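Local coordinates for uncharacterized ACR, COG1565 superfamily (Burkholderia thailandensis, PDB 4F3N), which is of unknown function but has a methyltransferase fold, binds S-adenosyl-L-homocysteine, and may act as a protein-arginine methyltransferase, at residues A[83-88]-A[335-340]; A[221-226]-A[274-279]; A[243-248]-A[327-332]; A[170-175]-A[198-203]. All blocks are in the same frame, centred on the assembly; numbering follows the deposited sequence. Where two conformers were deposited one is given.

Contact 1: residues A[83-88]-A[335-340]; sequences ERVLYA and QDITAH
Val85 and Leu86, near the C-terminal end of helix 78-87, pack on Ile337 of strand 336-342; over the touching segments the helix and strand axes come within 8.9 Å, with an angle of 130° between their N-to-C directions. This is helix-on-sheet packing in a protein of the methyltransferase superfamily: the strand belongs to a four-stranded mixed sheet, and the helix lies early in the chain. All five touching residues are buried, and the side chains that meet most closely are apolar. Leu86 sets both methyls against the strand backbone. CD1 stands 3.6 Å from the carbonyl oxygen of Ile337, while CD2 lies 3.7 Å from Ile337 N and also approaches Gln335 O at 4.0 Å. Neither Ile337 N nor Ile337 O has a hydrogen-bond partner in the model, so the leucine presses on two buried polar atoms without satisfying them. Ile337 reaches back to the helix with its longer branch. CG1 lies anti to the carbonyl carbon (chi1 -56°), and the extended second torsion (chi2 170°) carries CD1 to Val85. The side-chain amide of Gln335 is engaged away from the helix, its OE1 bonded to His325 NE2 and its NE2 to Asp327 O. Asp336, whose side chain is about 8 Å from that of Thr113, an S-adenosylhomocysteine-binding residue, makes a weak hydrogen bond to Tyr94. The valine and isoleucine side chains cross at about a right angle, and their methyls, Val85 CG2 and Ile337 CD1, meet at 3.5 Å, tighter than usual van der Waals contact.

Contact 2: residues A[221-226]-A[274-279]; sequences PVRLVA and THDAAV
Arg223 and Thr274 form an antiparallel hydrogen-bonded pair where one segment enters strand 223-228 and the other leaves strand 271-274 for a helix. Two backbone bonds define it: Arg223 N to Thr274 O at 3.1 Å, with an N-H...O angle of 143°, and the straighter Thr274 N to Arg223 O at 2.9 Å. The close packing gathers around this pair. Val222 CB lies 3.2 Å from Thr274 O, so an aliphatic neighbour also presses that acceptor. Val222 CG1 sits 3.8 Å from His275 CD2, the side chains alongside and pointing the same way. The Thr274 methyl turns to Val225: with OG1 between the backbone N and the carbonyl carbon (chi1 66°), CG2 is left anti to the carbonyl carbon and reaches Val225 CG1 at 4.0 Å, the side chains crossing at about a right angle.

Toward Pro221 the contact is bridged by water, and the side chains stand farther apart, Pro221 CD being 4.2 Å from Ala277 CB. Ala277 CB touches Pro221 O at 3.4 Å, and that oxygen receives hydrogen bonds from two waters, which accept in turn from Ala277 N and Ala278 N. Solvent thus links first-turn amides of the helix, after its N-cap His275, to Pro221. In one of its two conformers, Arg223 has NE 5.1 Å from Asp276 OD2 and a salt bridge to Glu234; Asp276 pairs with Arg260. Strand 223-228 runs between strands 231-239 and 271-274, helix 78-87 packs against Pro221 through Leu224, and helix 276-288 starts after His275, the residue following the bridge.

Contact 3: residues A[243-248]-A[327-332]; sequences GAFVFA and DPFVYP
An aromatic cluster of Phe245, Phe247 and Phe329 joins strand 245-250, part of the antiparallel sheet, to the loop between strands 324-325 and 336-342. Phe329 is the shared member, touching both strand phenylalanines. One face of its ring receives Phe245 CB in a CH-pi contact, 3.6 Å from the centroid and 23° off the ring normal. The Phe245 and Phe329 rings themselves are slid apart and barely overlap, despite planes only 28° from parallel; the beta carbon, more than the Phe245 ring, therefore fills that face. Phe247 meets Phe329 differently. Here an edge of Phe329 points at the face of Phe247, with CE2 above the centre of that ring; the centroids are 4.8 Å apart and the planes inclined at 53°. Pro328 CG lies over the other face of Phe329, leaving the ring between the proline and Phe245 CB. The loop is folded by a type I turn from Asp327 to Val330 and by an Asx turn, in which Phe329 N gives a hydrogen bond to Asp327 OD1 (2.9 Å) from above the carboxylate plane. Tyr81 of helix 78-87 extends the cluster, pairing edge-to-face with both Phe245 and Phe329. The two prolines meet the strand rings: Phe245 CE2 reaches Pro332 CG at 4.1 Å, and Phe247 CZ closes on Pro328 CG at 3.6 Å.

Contact 4: residues A[170-175]-A[198-203]; sequences AIVDLS and RWLDAL
Ile171 and Trp199 lie side by side on one face of a parallel strand pair, their side chains pointing the same way. The isoleucine runs along the pyrrole part of the indole: CB is 3.6 Å from Trp199 CD1, while CD1 of Ile171 reaches Trp199 NE1 at 3.7 Å. Its extended chain (chi2 170°) carries that methyl on toward CE2 and the six-membered ring. Asp173 CB comes up at the edge of the same indole, near its plane. The Trp199 N-H is bonded to Gln182 OE1 of helix 179-189, which probably helps to set how the indole is turned. The other face holds Ala170, Val172 and Leu200. Leu200 CD1 meets Ala170 CB at 4.0 Å and Val172 CG2 slightly farther away, with the valine and leucine side chains set at a slant. That valine methyl also meets Leu203 CD2, nearly at right angles.

Strand 168-172, helix 179-189 and strand 197-200 make a beta-alpha-beta unit, and strand 197-200 is the outermost strand on its side of the seven-stranded methyltransferase sheet, whose strand order is 3-2-1-4-5-7-6. Three backbone bonds set the register: Ile171 N to Arg198 O (2.8 Å), Leu200 N to Ile171 O (2.8 Å) and Asp173 N to Leu200 O (3.0 Å). All are close to straight, at 164° to 168°. Past the strand ends, the Asp173 and Asp201 carboxylates share Arg179, each through a salt bridge, so this arginine probably offsets their like charges. Leu174 CD2 packs against Asp201 O at 3.3 Å.

How the contacts relate
From the N terminus, helix 78-87 supplies the first half of contact 1, whose partner comes 247 residues later, so the loop it closes contains the other three contacts. Contact 4 closes first, within a beta-alpha-beta unit of the main sheet, and stands apart, its nearest atoms about 6 Å from contact 1. Contacts 2 and 3 follow and cross, their segments alternating; contact 2 closes at 274-279, contact 3 at 327-332 and contact 1 last, at 335-340. Contacts 2 and 3 meet where Leu224 CD1 touches Phe247 CE1 at 3.5 Å. Contact 1 adjoins both, through Ala339 on Val222 and Gln335 on Asp327. Together they join helix 78-87, the antiparallel sheet and the smaller mixed sheet with its loop.

Contact 1: residues A[83-88]-A[335-340]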
loop_
_atom_site.group_PDB
_atom_site.type_symbol
_atom_site.label_atom_id
_atom_site.label_comp_id
_atom_site.label_asym_id
_atom_site.label_seq_id
_atom_site.Cartn_x
_atom_site.Cartn_y
_atom_site.Cartn_z
ATOM N N GLU A 83 14.578 -1.105 -0.204
ATOM C CA GLU A 83 14.494 0.006 0.780
ATOM C C GLU A 83 15.290 1.206 0.296
ATOM O O GLU A 83 14.823 2.371 0.353
ATOM C CB GLU A 83 14.982 -0.424 2.146
ATOM C CG GLU A 83 15.077 0.723 3.176
ATOM C CD GLU A 83 15.775 0.290 4.450
ATOM O OE1 GLU A 83 16.174 -0.896 4.561
ATOM O OE2 GLU A 83 15.992 1.155 5.332
ATOM N N ARG A 84 16.504 0.954 -0.180
ATOM C CA ARG A 84 17.358 2.050 -0.564
ATOM C C ARG A 84 16.921 2.760 -1.865
ATOM O O ARG A 84 16.914 4.004 -1.926
ATOM C CB ARG A 84 18.829 1.571 -0.622
ATOM C CG ARG A 84 19.428 1.260 0.737
ATOM C CD ARG A 84 19.350 2.440 1.695
ATOM N NE ARG A 84 20.235 3.535 1.303
ATOM C CZ ARG A 84 20.332 4.696 1.965
ATOM N NH1 ARG A 84 21.171 5.640 1.552
ATOM N NH2 ARG A 84 19.578 4.925 3.031
ATOM N N VAL A 85 16.525 2.007 -2.889
ATOM C CA VAL A 85 16.178 2.644 -4.163
ATOM C C VAL A 85 14.862 3.407 -4.052
ATOM O O VAL A 85 14.648 4.418 -4.756
ATOM C CB VAL A 85 16.166 1.685 -5.371
ATOM C CG1 VAL A 85 17.516 0.977 -5.518
ATOM C CG2 VAL A 85 15.015 0.702 -5.273
ATOM N N LEU A 86 13.992 2.992 -3.125
ATOM C CA LEU A 86 12.726 3.668 -2.948
ATOM C C LEU A 86 12.819 4.810 -1.923
ATOM O O LEU A 86 12.205 5.842 -2.119
ATOM C CB LEU A 86 11.628 2.668 -2.553
ATOM C CG LEU A 86 11.229 1.570 -3.565
ATOM C CD1 LEU A 86 10.064 0.740 -3.010
ATOM C CD2 LEU A 86 10.830 2.229 -4.878
ATOM N N TYR A 87 13.585 4.611 -0.862
ATOM C CA TYR A 87 13.503 5.480 0.327
ATOM C C TYR A 87 14.823 6.147 0.727
ATOM O O TYR A 87 14.857 6.834 1.747
ATOM C CB TYR A 87 12.897 4.730 1.506
ATOM C CG TYR A 87 11.547 4.148 1.190
ATOM C CD1 TYR A 87 10.461 4.989 0.984
ATOM C CD2 TYR A 87 11.358 2.784 1.033
ATOM C CE1 TYR A 87 9.224 4.497 0.636
ATOM C CE2 TYR A 87 10.101 2.266 0.691
ATOM C CZ TYR A 87 9.042 3.125 0.506
ATOM O OH TYR A 87 7.753 2.721 0.152
ATOM N N ALA A 88 15.902 5.999 -0.054
ATOM C CA ALA A 88 17.165 6.696 0.313
ATOM C C ALA A 88 16.929 8.213 0.360
ATOM O O ALA A 88 16.388 8.758 -0.573
ATOM C CB ALA A 88 18.278 6.384 -0.685
ATOM N N GLN A 335 12.231 4.715 -10.830
ATOM C CA GLN A 335 11.057 3.919 -11.023
ATOM C C GLN A 335 10.535 3.390 -9.678
ATOM O O GLN A 335 11.287 3.296 -8.697
ATOM C CB GLN A 335 11.331 2.758 -12.007
ATOM C CG GLN A 335 12.328 1.715 -11.493
ATOM C CD GLN A 335 12.345 0.455 -12.335
ATOM O OE1 GLN A 335 11.917 0.443 -13.504
ATOM N NE2 GLN A 335 12.858 -0.642 -11.754
ATOM N N ASP A 336 9.248 3.059 -9.686
ATOM C CA ASP A 336 8.532 2.449 -8.563
ATOM C C ASP A 336 8.842 0.954 -8.575
ATOM O O ASP A 336 9.068 0.383 -9.625
ATOM C CB ASP A 336 7.021 2.630 -8.836
ATOM C CG ASP A 336 6.171 2.472 -7.641
ATOM O OD1 ASP A 336 6.695 2.187 -6.545
ATOM O OD2 ASP A 336 4.942 2.651 -7.823
ATOM N N ILE A 337 8.825 0.331 -7.401
ATOM C CA ILE A 337 8.903 -1.120 -7.274
ATOM C C ILE A 337 7.817 -1.499 -6.264
ATOM O O ILE A 337 7.780 -0.934 -5.161
ATOM C CB ILE A 337 10.269 -1.631 -6.733
ATOM C CG1 ILE A 337 11.451 -1.124 -7.610
ATOM C CG2 ILE A 337 10.240 -3.168 -6.689
ATOM C CD1 ILE A 337 12.843 -1.377 -7.023
ATOM N N THR A 338 6.886 -2.375 -6.645
ATOM C CA THR A 338 5.815 -2.755 -5.723
ATOM C C THR A 338 5.647 -4.260 -5.761
ATOM O O THR A 338 6.088 -4.924 -6.659
ATOM C CB THR A 338 4.433 -2.121 -6.090
ATOM O OG1 THR A 338 4.037 -2.553 -7.395
ATOM C CG2 THR A 338 4.490 -0.608 -6.057
ATOM N N ALA A 339 4.992 -4.790 -4.755
ATOM C CA ALA A 339 4.573 -6.171 -4.767
ATOM C C ALA A 339 3.131 -6.162 -4.325
ATOM O O ALA A 339 2.730 -5.281 -3.606
ATOM C CB ALA A 339 5.374 -6.987 -3.781
ATOM N N HIS A 340 2.356 -7.146 -4.727
ATOM C CA HIS A 340 0.984 -7.267 -4.213
ATOM C C HIS A 340 1.016 -7.639 -2.756
ATOM O O HIS A 340 2.042 -8.080 -2.230
ATOM C CB HIS A 340 0.250 -8.330 -4.988
ATOM C CG HIS A 340 -0.151 -7.930 -6.381
ATOM N ND1 HIS A 340 0.640 -7.164 -7.224
ATOM C CD2 HIS A 340 -1.296 -8.232 -7.094
ATOM C CE1 HIS A 340 -0.012 -6.981 -8.385
ATOM N NE2 HIS A 340 -1.186 -7.642 -8.318
#

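Contact 2: residues A[221-226]-A[274-279]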
loop_
_atom_site.group_PDB
_atom_site.type_symbol
_atom_site.label_atom_id
_atom_site.label_comp_id
_atom_site.label_asym_id
_atom_site.label_seq_id
_atom_site.Cartn_x
_atom_site.Cartn_y
_atom_site.Cartn_z
ATOM N N PRO A 221 9.239 -2.731 1.763
ATOM C CA PRO A 221 10.218 -3.648 1.195
ATOM C C PRO A 221 9.821 -5.099 1.343
ATOM O O PRO A 221 9.308 -5.512 2.391
ATOM C CB PRO A 221 11.476 -3.339 2.033
ATOM C CG PRO A 221 11.345 -1.925 2.390
ATOM C CD PRO A 221 9.878 -1.678 2.573
ATOM N N VAL A 222 10.062 -5.877 0.296
ATOM C CA VAL A 222 9.814 -7.319 0.341
ATOM C C VAL A 222 11.137 -8.063 0.199
ATOM O O VAL A 222 12.106 -7.508 -0.335
ATOM C CB VAL A 222 8.846 -7.798 -0.756
ATOM C CG1 VAL A 222 7.464 -7.142 -0.579
ATOM C CG2 VAL A 222 9.392 -7.537 -2.193
ATOM N N ARG A 223 11.180 -9.295 0.709
ATOM C CA ARG A 223 12.290 -10.184 0.388
ATOM C C ARG A 223 11.800 -11.115 -0.722
ATOM O O ARG A 223 10.607 -11.343 -0.876
ATOM C CB ARG A 223 12.778 -10.906 1.647
ATOM C CG ARG A 223 13.590 -9.983 2.546
ATOM C CD ARG A 223 13.846 -10.524 3.958
ATOM N NE ARG A 223 15.131 -11.181 4.083
ATOM C CZ ARG A 223 16.177 -10.727 4.791
ATOM N NH1 ARG A 223 16.119 -9.590 5.481
ATOM N NH2 ARG A 223 17.300 -11.426 4.827
ATOM N N LEU A 224 12.717 -11.629 -1.515
ATOM C CA LEU A 224 12.382 -12.585 -2.537
ATOM C C LEU A 224 12.881 -13.960 -2.136
ATOM O O LEU A 224 13.965 -14.127 -1.560
ATOM C CB LEU A 224 13.007 -12.160 -3.852
ATOM C CG LEU A 224 12.556 -10.779 -4.377
ATOM C CD1 LEU A 224 13.294 -10.338 -5.639
ATOM C CD2 LEU A 224 11.059 -10.801 -4.662
ATOM N N VAL A 225 12.087 -14.964 -2.457
ATOM C CA VAL A 225 12.458 -16.327 -2.111
ATOM C C VAL A 225 12.279 -17.197 -3.337
ATOM O O VAL A 225 11.367 -16.957 -4.143
ATOM C CB VAL A 225 11.634 -16.848 -0.923
ATOM C CG1 VAL A 225 11.940 -16.025 0.332
ATOM C CG2 VAL A 225 10.104 -16.877 -1.208
ATOM N N ALA A 226 13.163 -18.175 -3.506
ATOM C CA ALA A 226 13.154 -19.002 -4.705
ATOM C C ALA A 226 13.230 -20.463 -4.303
ATOM O O ALA A 226 14.014 -20.831 -3.432
ATOM C CB ALA A 226 14.351 -18.664 -5.611
ATOM N N THR A 274 8.135 -12.483 0.155
ATOM C CA THR A 274 7.664 -12.387 1.513
ATOM C C THR A 274 7.559 -10.903 1.958
ATOM O O THR A 274 8.231 -10.011 1.412
ATOM C CB THR A 274 8.512 -13.210 2.504
ATOM O OG1 THR A 274 9.828 -12.664 2.588
ATOM C CG2 THR A 274 8.609 -14.679 2.036
ATOM N N HIS A 275 6.692 -10.680 2.946
ATOM C CA HIS A 275 6.232 -9.342 3.358
ATOM C C HIS A 275 6.476 -9.021 4.802
ATOM O O HIS A 275 5.594 -8.478 5.487
ATOM C CB HIS A 275 4.743 -9.181 3.034
ATOM C CG HIS A 275 4.404 -9.599 1.642
ATOM N ND1 HIS A 275 4.121 -10.866 1.344
ATOM C CD2 HIS A 275 4.269 -8.877 0.491
ATOM C CE1 HIS A 275 3.862 -10.957 0.042
ATOM N NE2 HIS A 275 3.962 -9.740 -0.484
ATOM N N ASP A 276 7.672 -9.354 5.304
ATOM C CA ASP A 276 8.006 -9.112 6.725
ATOM C C ASP A 276 7.790 -7.639 7.114
ATOM O O ASP A 276 7.288 -7.367 8.221
ATOM C CB ASP A 276 9.437 -9.538 7.088
ATOM C CG ASP A 276 9.656 -11.047 7.008
ATOM O OD1 ASP A 276 8.775 -11.814 7.378
ATOM O OD2 ASP A 276 10.736 -11.472 6.602
ATOM N N ALA A 277 8.150 -6.696 6.237
ATOM C CA ALA A 277 8.084 -5.278 6.602
ATOM C C ALA A 277 6.643 -4.833 6.752
ATOM O O ALA A 277 6.306 -4.086 7.664
ATOM C CB ALA A 277 8.806 -4.393 5.596
ATOM N N ALA A 278 5.804 -5.260 5.833
ATOM C CA ALA A 278 4.366 -4.959 5.939
ATOM C C ALA A 278 3.712 -5.570 7.154
ATOM O O ALA A 278 2.853 -4.950 7.807
ATOM C CB ALA A 278 3.632 -5.375 4.655
ATOM N N VAL A 279 4.053 -6.824 7.432
ATOM C CA VAL A 279 3.584 -7.489 8.630
ATOM C C VAL A 279 3.985 -6.705 9.908
ATOM O O VAL A 279 3.156 -6.477 10.822
ATOM C CB VAL A 279 4.033 -9.004 8.639
ATOM C CG1 VAL A 279 3.940 -9.608 10.028
ATOM C CG2 VAL A 279 3.173 -9.789 7.650
HETATM O O HOH W 1 6.506 -6.131 3.036
HETATM O O HOH W 2 10.168 -7.443 4.120
#

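Contact 3: residues A[243-248]-A[327-332]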
loop_
_atom_site.group_PDB
_atom_site.type_symbol
_atom_site.label_atom_id
_atom_site.label_comp_id
_atom_site.label_asym_id
_atom_site.label_seq_id
_atom_site.Cartn_x
_atom_site.Cartn_y
_atom_site.Cartn_z
ATOM N N GLY A 243 29.790 -5.038 -13.382
ATOM C CA GLY A 243 29.250 -4.054 -12.466
ATOM C C GLY A 243 27.732 -3.916 -12.487
ATOM O O GLY A 243 27.197 -2.989 -11.889
ATOM N N ALA A 244 27.012 -4.829 -13.125
ATOM C CA ALA A 244 25.552 -4.726 -13.183
ATOM C C ALA A 244 24.937 -5.432 -11.995
ATOM O O ALA A 244 25.480 -6.423 -11.526
ATOM C CB ALA A 244 24.992 -5.342 -14.454
ATOM N N PHE A 245 23.785 -4.925 -11.551
ATOM C CA PHE A 245 23.044 -5.641 -10.495
ATOM C C PHE A 245 22.557 -6.953 -11.123
ATOM O O PHE A 245 22.126 -6.958 -12.285
ATOM C CB PHE A 245 21.858 -4.855 -9.988
ATOM C CG PHE A 245 22.245 -3.574 -9.270
ATOM C CD1 PHE A 245 22.926 -3.617 -8.079
ATOM C CD2 PHE A 245 21.940 -2.342 -9.825
ATOM C CE1 PHE A 245 23.288 -2.443 -7.414
ATOM C CE2 PHE A 245 22.304 -1.158 -9.187
ATOM C CZ PHE A 245 23.007 -1.203 -7.974
ATOM N N VAL A 246 22.579 -8.024 -10.339
ATOM C CA VAL A 246 22.062 -9.339 -10.749
ATOM C C VAL A 246 21.340 -9.950 -9.553
ATOM O O VAL A 246 21.768 -9.718 -8.423
ATOM C CB VAL A 246 23.205 -10.274 -11.204
ATOM C CG1 VAL A 246 24.154 -10.663 -10.069
ATOM C CG2 VAL A 246 22.637 -11.521 -11.853
ATOM N N PHE A 247 20.236 -10.678 -9.776
ATOM C CA PHE A 247 19.699 -11.493 -8.682
ATOM C C PHE A 247 20.660 -12.649 -8.410
ATOM O O PHE A 247 21.309 -13.146 -9.333
ATOM C CB PHE A 247 18.334 -12.088 -9.038
ATOM C CG PHE A 247 17.223 -11.092 -9.122
ATOM C CD1 PHE A 247 16.781 -10.419 -7.981
ATOM C CD2 PHE A 247 16.586 -10.881 -10.318
ATOM C CE1 PHE A 247 15.719 -9.529 -8.073
ATOM C CE2 PHE A 247 15.513 -10.021 -10.414
ATOM C CZ PHE A 247 15.091 -9.346 -9.292
ATOM N N ALA A 248 20.716 -13.091 -7.163
ATOM C CA ALA A 248 21.574 -14.184 -6.774
ATOM C C ALA A 248 20.933 -14.910 -5.662
ATOM O O ALA A 248 20.497 -14.283 -4.697
ATOM C CB ALA A 248 22.952 -13.694 -6.352
ATOM N N ASP A 327 11.727 -5.641 -14.086
ATOM C CA ASP A 327 13.149 -5.520 -13.744
ATOM C C ASP A 327 13.424 -4.401 -12.746
ATOM O O ASP A 327 13.464 -3.229 -13.101
ATOM C CB ASP A 327 13.971 -5.302 -15.012
ATOM C CG ASP A 327 15.463 -5.287 -14.756
ATOM O OD1 ASP A 327 15.878 -5.400 -13.587
ATOM O OD2 ASP A 327 16.213 -5.174 -15.735
ATOM N N PRO A 328 13.690 -4.750 -11.466
ATOM C CA PRO A 328 13.939 -3.708 -10.487
ATOM C C PRO A 328 15.303 -3.001 -10.557
ATOM O O PRO A 328 15.522 -2.086 -9.783
ATOM C CB PRO A 328 13.851 -4.460 -9.166
ATOM C CG PRO A 328 14.373 -5.784 -9.506
ATOM C CD PRO A 328 13.814 -6.090 -10.871
ATOM N N PHE A 329 16.186 -3.412 -11.472
ATOM C CA PHE A 329 17.516 -2.859 -11.601
ATOM C C PHE A 329 17.546 -1.754 -12.667
ATOM O O PHE A 329 18.551 -1.082 -12.841
ATOM C CB PHE A 329 18.484 -3.997 -11.958
ATOM C CG PHE A 329 18.487 -5.104 -10.941
ATOM C CD1 PHE A 329 18.533 -4.801 -9.577
ATOM C CD2 PHE A 329 18.415 -6.399 -11.330
ATOM C CE1 PHE A 329 18.506 -5.807 -8.611
ATOM C CE2 PHE A 329 18.416 -7.412 -10.389
ATOM C CZ PHE A 329 18.443 -7.111 -9.043
ATOM N N VAL A 330 16.423 -1.528 -13.330
ATOM C CA VAL A 330 16.288 -0.343 -14.238
ATOM C C VAL A 330 16.317 0.974 -13.430
ATOM O O VAL A 330 15.582 1.142 -12.444
ATOM C CB VAL A 330 15.001 -0.447 -15.091
ATOM C CG1 VAL A 330 14.660 0.898 -15.766
ATOM C CG2 VAL A 330 15.121 -1.590 -16.104
ATOM N N TYR A 331 17.170 1.894 -13.859
ATOM C CA TYR A 331 17.300 3.242 -13.311
ATOM C C TYR A 331 16.897 3.367 -11.835
ATOM O O TYR A 331 15.844 3.928 -11.525
ATOM C CB TYR A 331 16.535 4.250 -14.185
ATOM C CG TYR A 331 17.121 4.368 -15.566
ATOM C CD1 TYR A 331 18.443 4.788 -15.740
ATOM C CD2 TYR A 331 16.389 4.003 -16.686
ATOM C CE1 TYR A 331 19.006 4.852 -17.007
ATOM C CE2 TYR A 331 16.943 4.076 -17.956
ATOM C CZ TYR A 331 18.254 4.473 -18.101
ATOM O OH TYR A 331 18.802 4.571 -19.372
ATOM N N PRO A 332 17.729 2.821 -10.928
ATOM C CA PRO A 332 17.473 2.983 -9.501
ATOM C C PRO A 332 17.126 4.438 -9.125
ATOM O O PRO A 332 17.837 5.368 -9.498
ATOM C CB PRO A 332 18.794 2.563 -8.846
ATOM C CG PRO A 332 19.356 1.576 -9.785
ATOM C CD PRO A 332 18.979 2.078 -11.178
#

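Contact 4: residues A[170-175]-A[198-203]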
loop_
_atom_site.group_PDB
_atom_site.type_symbol
_atom_site.label_atom_id
_atom_site.label_comp_id
_atom_site.label_asym_id
_atom_site.label_seq_id
_atom_site.Cartn_x
_atom_site.Cartn_y
_atom_site.Cartn_z
ATOM N N ALA A 170 -4.280 13.472 11.037
ATOM C CA ALA A 170 -2.835 13.306 11.146
ATOM C C ALA A 170 -2.305 12.621 9.906
ATOM O O ALA A 170 -2.892 11.628 9.429
ATOM C CB ALA A 170 -2.446 12.505 12.389
ATOM N N ILE A 171 -1.243 13.165 9.338
ATOM C CA ILE A 171 -0.532 12.467 8.221
ATOM C C ILE A 171 0.852 12.030 8.682
ATOM O O ILE A 171 1.620 12.834 9.173
ATOM C CB ILE A 171 -0.411 13.319 6.937
ATOM C CG1 ILE A 171 -1.794 13.632 6.368
ATOM C CG2 ILE A 171 0.513 12.624 5.933
ATOM C CD1 ILE A 171 -1.848 14.663 5.231
ATOM N N VAL A 172 1.177 10.746 8.534
ATOM C CA VAL A 172 2.504 10.245 8.848
ATOM C C VAL A 172 3.379 10.261 7.618
ATOM O O VAL A 172 3.146 9.499 6.684
ATOM C CB VAL A 172 2.519 8.801 9.432
ATOM C CG1 VAL A 172 3.942 8.400 9.814
ATOM C CG2 VAL A 172 1.595 8.697 10.626
ATOM N N ASP A 173 4.398 11.111 7.665
ATOM C CA ASP A 173 5.326 11.376 6.559
ATOM C C ASP A 173 6.720 11.154 7.111
ATOM O O ASP A 173 7.384 12.094 7.558
ATOM C CB ASP A 173 5.135 12.809 6.045
ATOM C CG ASP A 173 6.183 13.225 5.031
ATOM O OD1 ASP A 173 6.719 12.383 4.279
ATOM O OD2 ASP A 173 6.488 14.428 4.972
ATOM N N LEU A 174 7.148 9.897 7.112
ATOM C CA LEU A 174 8.374 9.520 7.809
ATOM C C LEU A 174 9.574 10.266 7.272
ATOM O O LEU A 174 10.468 10.602 8.040
ATOM C CB LEU A 174 8.671 8.008 7.653
ATOM C CG LEU A 174 7.656 7.000 8.195
ATOM C CD1 LEU A 174 8.154 5.562 7.977
ATOM C CD2 LEU A 174 7.350 7.266 9.659
ATOM N N SER A 175 9.622 10.476 5.959
ATOM C CA SER A 175 10.818 11.040 5.350
ATOM C C SER A 175 10.869 12.555 5.437
ATOM O O SER A 175 11.943 13.147 5.283
ATOM C CB SER A 175 10.923 10.653 3.876
ATOM O OG SER A 175 9.991 11.380 3.096
ATOM N N ARG A 198 -2.321 17.786 10.722
ATOM C CA ARG A 198 -1.011 17.848 11.338
ATOM C C ARG A 198 -0.184 16.709 10.794
ATOM O O ARG A 198 -0.727 15.612 10.498
ATOM C CB ARG A 198 -1.114 17.755 12.864
ATOM C CG ARG A 198 -1.769 18.959 13.530
ATOM C CD ARG A 198 -0.907 20.199 13.408
ATOM N NE ARG A 198 -1.514 21.341 14.096
ATOM C CZ ARG A 198 -2.455 22.130 13.583
ATOM N NH1 ARG A 198 -2.940 21.928 12.363
ATOM N NH2 ARG A 198 -2.925 23.158 14.306
ATOM N N TRP A 199 1.117 16.931 10.648
ATOM C CA TRP A 199 2.012 15.912 10.151
ATOM C C TRP A 199 2.896 15.353 11.255
ATOM O O TRP A 199 3.369 16.083 12.133
ATOM C CB TRP A 199 2.885 16.503 9.057
ATOM C CG TRP A 199 2.178 16.683 7.738
ATOM C CD1 TRP A 199 2.188 15.815 6.626
ATOM C CD2 TRP A 199 1.300 17.794 7.326
ATOM N NE1 TRP A 199 1.419 16.310 5.628
ATOM C CE2 TRP A 199 0.874 17.496 5.968
ATOM C CE3 TRP A 199 0.884 18.979 7.923
ATOM C CZ2 TRP A 199 0.059 18.347 5.252
ATOM C CZ3 TRP A 199 0.039 19.826 7.204
ATOM C CH2 TRP A 199 -0.366 19.503 5.889
ATOM N N LEU A 200 3.089 14.040 11.199
ATOM C CA LEU A 200 3.882 13.298 12.169
ATOM C C LEU A 200 5.106 12.687 11.518
ATOM O O LEU A 200 5.037 12.264 10.374
ATOM C CB LEU A 200 3.036 12.166 12.732
ATOM C CG LEU A 200 1.717 12.513 13.392
ATOM C CD1 LEU A 200 1.026 11.228 13.793
ATOM C CD2 LEU A 200 1.919 13.433 14.599
ATOM N N ASP A 201 6.198 12.591 12.281
ATOM C CA ASP A 201 7.428 12.014 11.786
ATOM C C ASP A 201 7.489 10.484 12.022
ATOM O O ASP A 201 8.339 9.801 11.443
ATOM C CB ASP A 201 8.622 12.649 12.490
ATOM C CG ASP A 201 8.734 14.146 12.206
ATOM O OD1 ASP A 201 8.022 14.622 11.317
ATOM O OD2 ASP A 201 9.532 14.837 12.862
ATOM N N ALA A 202 6.620 9.975 12.879
ATOM C CA ALA A 202 6.585 8.548 13.209
ATOM C C ALA A 202 5.215 8.180 13.739
ATOM O O ALA A 202 4.464 9.048 14.149
ATOM C CB ALA A 202 7.646 8.230 14.240
ATOM N N LEU A 203 4.856 6.905 13.729
ATOM C CA LEU A 203 3.617 6.525 14.398
ATOM C C LEU A 203 3.724 6.887 15.894
ATOM O O LEU A 203 4.764 6.657 16.523
ATOM C CB LEU A 203 3.343 5.032 14.241
ATOM C CG LEU A 203 3.062 4.484 12.845
ATOM C CD1 LEU A 203 3.066 2.957 12.845
ATOM C CD2 LEU A 203 1.749 5.034 12.305
#